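Local coordinates for galactose mutarotase related enzyme (Lactobacillus acidophilus, PDB 3DCD), which probably binds carbohydrate and may act as an isomerase of the aldose 1-epimerase (galactose mutarotase) family, though its own substrate and reaction are not established, at residues 218-222 against 223-227; 47-50 against 51-55. All blocks are in the same frame, centred on the assembly; numbering follows the deposited sequence.

Interaction 1. Residues 218-222 against 223-227; sequences LRTDK and NKFHV
Leu218 N donates to Val227 O at 2.7 Å in the beta hairpin formed by strands 214-220 and 226-232. Val227 N returns a bond to Leu218 O at 2.9 Å, so the two residues form an antiparallel hydrogen-bonded pair. On their face of the sheet, Leu218 CG meets the edge of the Phe225 ring at CE2, 3.8 Å away. The other face carries Arg219 and His226. Arg219 bends at chi2 and chi3, which lays CD over the imidazole as a CH-pi contact, 3.9 Å from the ring centroid. NH1 lies above the same ring, offset toward its rim. The guanidinium stands nearly upright on the imidazole, the planes 83° apart.

Two side chains fold back on the connecting loop. In an ST turn, Thr220 OG1 accepts from Lys222 N; it also hydrogen-bonds to the backbone O of Asp158. An Asx turn follows: Asn223 OD1 accepts from Phe225 N at 3.0 Å, with the donor tilted 15° from the carbonyl plane. With Asn223 CG placed between the backbone N and the carbonyl carbon (chi1 59°), the amide stays close to the chain, where OD1 meets Phe225 N. The two turns meet where Thr220 CG2 touches Asn223 OD1 at 3.3 Å.

Interaction 2. Residues 47-50 against 51-55; sequences PVLF and PIVGR
A cis-proline turn leads the chain out of the short strand 48-49 and into the loop before strand 60-63. The peptide bond between Phe50 and Pro51 is cis, and the CA atoms of these two residues are only 3.1 Å apart. The cis bond brings the proline ring back over the aromatic ring that precedes it. Pro51 CB lies over the centre of the Phe50 ring, 3.8 Å from its centroid and 3° off the normal. This is a CH-pi contact made almost straight down onto the face. Pro51 CA lies over the same face, nearer the root of the ring, 3.4 Å from Phe50 CG. The two side chains cross at about a right angle. Phe50 chi1 (173°) sets the ring beside the carbonyl carbon and hence beside Pro51; chi2, -90°, turns its face to the proline.

After the turn the chain runs back past Leu49. The CA atoms of Leu49 and Val53 are 5.5 Å apart. Leu49 CD1 meets Val53 CG1 at 4.2 Å, a light apolar contact at the branch ends. No hydrogen bond joins 47-50 to 51-55. The link between them is therefore the chain itself and the apolar contacts of its side chains.

All the residues that touch here are buried. The backbone of Leu49 bonds to Gly141 and that of Pro51 to Gly139, both on strand 136-147. Phe50 stacks on Phe111 and meets Phe109 edge-to-face, and its side chain also touches Val128. The turn's backbone is thus bonded to strand 136-147, and its Phe50 ring reaches Phe138 of that strand and also strands 109-118 and 121-130 of the other sheet.

Interaction 2 comes first along the chain, and its centre lies about 8 Å from the centre of the chain. The centre of interaction 1 lies about 21 Å from the centre of the chain, at a partly exposed hairpin end. The two do not touch: their centres are about 29 Å apart and their nearest atoms about 14 Å. Both pack against strand 136-147, at Phe138 and His143 for 47-55 and at Phe146 for 218-227. Their chemistry follows their place. The hairpin combines backbone bonds, side-chain turn bonds and a CH-pi contact of an arginine's aliphatic chain on an imidazole. The buried turn relies on a cis peptide, a proline-aromatic contact and apolar branches.

Interaction 1. Residues 218-222 against 223-227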
loop_
_atom_site.group_PDB
_atom_site.type_symbol
_atom_site.label_atom_id
_atom_site.label_comp_id
_atom_site.label_asym_id
_atom_site.label_seq_id
_atom_site.Cartn_x
_atom_site.Cartn_y
_atom_site.Cartn_z
ATOM N N LEU A 218 -13.534 4.931 1.442
ATOM C CA LEU A 218 -13.996 4.805 0.082
ATOM C C LEU A 218 -15.461 4.360 0.092
ATOM O O LEU A 218 -15.799 3.309 0.645
ATOM C CB LEU A 218 -13.091 3.824 -0.657
ATOM C CG LEU A 218 -13.578 3.299 -1.996
ATOM C CD1 LEU A 218 -13.509 4.419 -3.030
ATOM C CD2 LEU A 218 -12.663 2.120 -2.361
ATOM N N ARG A 219 -16.320 5.205 -0.481
ATOM C CA ARG A 219 -17.770 5.053 -0.394
ATOM C C ARG A 219 -18.493 5.464 -1.679
ATOM O O ARG A 219 -17.877 5.962 -2.620
ATOM C CB ARG A 219 -18.299 5.933 0.741
ATOM C CG ARG A 219 -18.000 5.357 2.116
ATOM C CD ARG A 219 -17.732 6.434 3.123
ATOM N NE ARG A 219 -18.944 7.171 3.418
ATOM C CZ ARG A 219 -19.878 6.773 4.272
ATOM N NH1 ARG A 219 -19.737 5.622 4.928
ATOM N NH2 ARG A 219 -20.959 7.531 4.473
ATOM N N THR A 220 -19.798 5.225 -1.686
ATOM C CA THR A 220 -20.704 5.726 -2.698
ATOM C C THR A 220 -22.033 6.012 -2.020
ATOM O O THR A 220 -22.458 5.268 -1.125
ATOM C CB THR A 220 -20.902 4.734 -3.864
ATOM O OG1 THR A 220 -21.880 5.267 -4.768
ATOM C CG2 THR A 220 -21.378 3.336 -3.376
ATOM N N ASP A 221 -22.712 7.074 -2.427
ATOM C CA ASP A 221 -24.016 7.296 -1.844
ATOM C C ASP A 221 -25.112 6.504 -2.561
ATOM O O ASP A 221 -26.286 6.649 -2.250
ATOM C CB ASP A 221 -24.308 8.778 -1.743
ATOM C CG ASP A 221 -23.366 9.491 -0.752
ATOM O OD1 ASP A 221 -22.723 8.829 0.127
ATOM O OD2 ASP A 221 -23.267 10.725 -0.858
ATOM N N LYS A 222 -24.713 5.642 -3.495
ATOM C CA LYS A 222 -25.658 4.768 -4.213
ATOM C C LYS A 222 -26.060 3.535 -3.428
ATOM O O LYS A 222 -27.098 2.947 -3.697
ATOM C CB LYS A 222 -25.063 4.302 -5.541
ATOM C CG LYS A 222 -24.824 5.416 -6.524
ATOM C CD LYS A 222 -26.091 5.837 -7.194
ATOM C CE LYS A 222 -25.921 7.209 -7.804
ATOM N NZ LYS A 222 -26.952 7.474 -8.848
ATOM N N ASN A 223 -25.196 3.101 -2.516
ATOM C CA ASN A 223 -25.443 1.875 -1.731
ATOM C C ASN A 223 -24.507 1.833 -0.527
ATOM O O ASN A 223 -23.859 2.843 -0.217
ATOM C CB ASN A 223 -25.314 0.613 -2.590
ATOM C CG ASN A 223 -23.943 0.473 -3.227
ATOM O OD1 ASN A 223 -22.916 0.567 -2.554
ATOM N ND2 ASN A 223 -23.921 0.223 -4.526
ATOM N N LYS A 224 -24.429 0.683 0.138
ATOM C CA LYS A 224 -23.775 0.593 1.453
ATOM C C LYS A 224 -22.290 0.253 1.369
ATOM O O LYS A 224 -21.626 0.044 2.392
ATOM C CB LYS A 224 -24.534 -0.405 2.345
ATOM C CG LYS A 224 -25.966 0.048 2.632
ATOM C CD LYS A 224 -26.937 -1.104 2.873
ATOM C CE LYS A 224 -28.287 -0.550 3.252
ATOM N NZ LYS A 224 -29.247 -1.645 3.529
ATOM N N PHE A 225 -21.768 0.220 0.146
ATOM C CA PHE A 225 -20.360 -0.068 -0.093
ATOM C C PHE A 225 -19.449 0.917 0.650
ATOM O O PHE A 225 -19.597 2.137 0.542
ATOM C CB PHE A 225 -20.046 -0.054 -1.594
ATOM C CG PHE A 225 -18.573 -0.175 -1.908
ATOM C CD1 PHE A 225 -17.959 -1.406 -1.911
ATOM C CD2 PHE A 225 -17.807 0.965 -2.186
ATOM C CE1 PHE A 225 -16.590 -1.529 -2.194
ATOM C CE2 PHE A 225 -16.457 0.853 -2.479
ATOM C CZ PHE A 225 -15.849 -0.400 -2.477
ATOM N N HIS A 226 -18.490 0.373 1.382
ATOM C CA HIS A 226 -17.635 1.184 2.234
ATOM C C HIS A 226 -16.383 0.380 2.539
ATOM O O HIS A 226 -16.456 -0.684 3.153
ATOM C CB HIS A 226 -18.402 1.554 3.517
ATOM C CG HIS A 226 -17.654 2.443 4.459
ATOM N ND1 HIS A 226 -16.508 3.127 4.105
ATOM C CD2 HIS A 226 -17.918 2.796 5.737
ATOM C CE1 HIS A 226 -16.078 3.831 5.134
ATOM N NE2 HIS A 226 -16.914 3.648 6.138
ATOM N N VAL A 227 -15.240 0.884 2.073
ATOM C CA VAL A 227 -13.950 0.354 2.447
ATOM C C VAL A 227 -13.244 1.449 3.247
ATOM O O VAL A 227 -13.104 2.587 2.783
ATOM C CB VAL A 227 -13.115 -0.061 1.220
ATOM C CG1 VAL A 227 -11.685 -0.337 1.627
ATOM C CG2 VAL A 227 -13.740 -1.300 0.547
#

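Interaction 2. Residues 47-50 against 51-55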
loop_
_atom_site.group_PDB
_atom_site.type_symbol
_atom_site.label_atom_id
_atom_site.label_comp_id
_atom_site.label_asym_id
_atom_site.label_seq_id
_atom_site.Cartn_x
_atom_site.Cartn_y
_atom_site.Cartn_z
ATOM N N PRO A 47 0.211 -5.042 -4.013
ATOM C CA PRO A 47 1.603 -5.335 -3.717
ATOM C C PRO A 47 2.071 -4.769 -2.395
ATOM O O PRO A 47 1.491 -3.810 -1.859
ATOM C CB PRO A 47 2.390 -4.670 -4.869
ATOM C CG PRO A 47 1.488 -3.619 -5.397
ATOM C CD PRO A 47 0.081 -4.206 -5.225
ATOM N N VAL A 48 3.104 -5.404 -1.878
ATOM C CA VAL A 48 3.830 -4.923 -0.711
ATOM C C VAL A 48 5.035 -4.169 -1.267
ATOM O O VAL A 48 5.715 -4.660 -2.192
ATOM C CB VAL A 48 4.219 -6.114 0.192
ATOM C CG1 VAL A 48 5.200 -5.669 1.324
ATOM C CG2 VAL A 48 2.946 -6.774 0.779
ATOM N N LEU A 49 5.275 -2.965 -0.737
ATOM C CA LEU A 49 6.356 -2.095 -1.227
ATOM C C LEU A 49 7.500 -2.080 -0.198
ATOM O O LEU A 49 7.312 -1.648 0.932
ATOM C CB LEU A 49 5.830 -0.672 -1.485
ATOM C CG LEU A 49 4.385 -0.528 -2.013
ATOM C CD1 LEU A 49 3.933 0.925 -2.053
ATOM C CD2 LEU A 49 4.232 -1.212 -3.410
ATOM N N PHE A 50 8.660 -2.583 -0.607
ATOM C CA PHE A 50 9.832 -2.757 0.258
ATOM C C PHE A 50 11.007 -3.224 -0.603
ATOM O O PHE A 50 10.830 -4.103 -1.461
ATOM C CB PHE A 50 9.546 -3.795 1.352
ATOM C CG PHE A 50 10.749 -4.163 2.187
ATOM C CD1 PHE A 50 11.581 -5.211 1.811
ATOM C CD2 PHE A 50 11.042 -3.470 3.365
ATOM C CE1 PHE A 50 12.697 -5.570 2.584
ATOM C CE2 PHE A 50 12.150 -3.828 4.140
ATOM C CZ PHE A 50 12.976 -4.871 3.748
ATOM N N PRO A 51 12.228 -2.701 -0.344
ATOM C CA PRO A 51 12.685 -1.753 0.679
ATOM C C PRO A 51 12.692 -0.290 0.275
ATOM O O PRO A 51 13.374 0.519 0.932
ATOM C CB PRO A 51 14.111 -2.223 0.943
ATOM C CG PRO A 51 14.587 -2.604 -0.430
ATOM C CD PRO A 51 13.370 -3.220 -1.116
ATOM N N ILE A 52 11.967 0.039 -0.796
ATOM C CA ILE A 52 11.646 1.436 -1.125
ATOM C C ILE A 52 10.184 1.523 -1.504
ATOM O O ILE A 52 9.584 0.526 -1.911
ATOM C CB ILE A 52 12.506 2.013 -2.293
ATOM C CG1 ILE A 52 12.305 1.222 -3.602
ATOM C CG2 ILE A 52 13.995 2.107 -1.890
ATOM C CD1 ILE A 52 13.044 1.827 -4.800
ATOM N N VAL A 53 9.618 2.721 -1.341
ATOM C CA VAL A 53 8.297 3.055 -1.834
ATOM C C VAL A 53 8.528 4.001 -3.005
ATOM O O VAL A 53 9.312 4.941 -2.892
ATOM C CB VAL A 53 7.467 3.792 -0.756
ATOM C CG1 VAL A 53 6.201 4.364 -1.378
ATOM C CG2 VAL A 53 7.134 2.867 0.395
ATOM N N GLY A 54 7.859 3.745 -4.128
ATOM C CA GLY A 54 8.000 4.592 -5.317
ATOM C C GLY A 54 9.300 4.374 -6.074
ATOM O O GLY A 54 10.039 3.432 -5.816
ATOM N N ARG A 55 9.573 5.268 -7.022
ATOM C CA ARG A 55 10.720 5.120 -7.904
ATOM C C ARG A 55 11.907 5.981 -7.492
ATOM O O ARG A 55 11.748 7.102 -6.995
ATOM C CB ARG A 55 10.307 5.461 -9.342
ATOM C CG ARG A 55 11.261 4.955 -10.406
ATOM C CD ARG A 55 10.625 5.065 -11.779
ATOM N NE ARG A 55 11.442 4.425 -12.797
ATOM C CZ ARG A 55 11.124 4.400 -14.086
ATOM N NH1 ARG A 55 9.998 4.978 -14.509
ATOM N NH2 ARG A 55 11.924 3.785 -14.950
#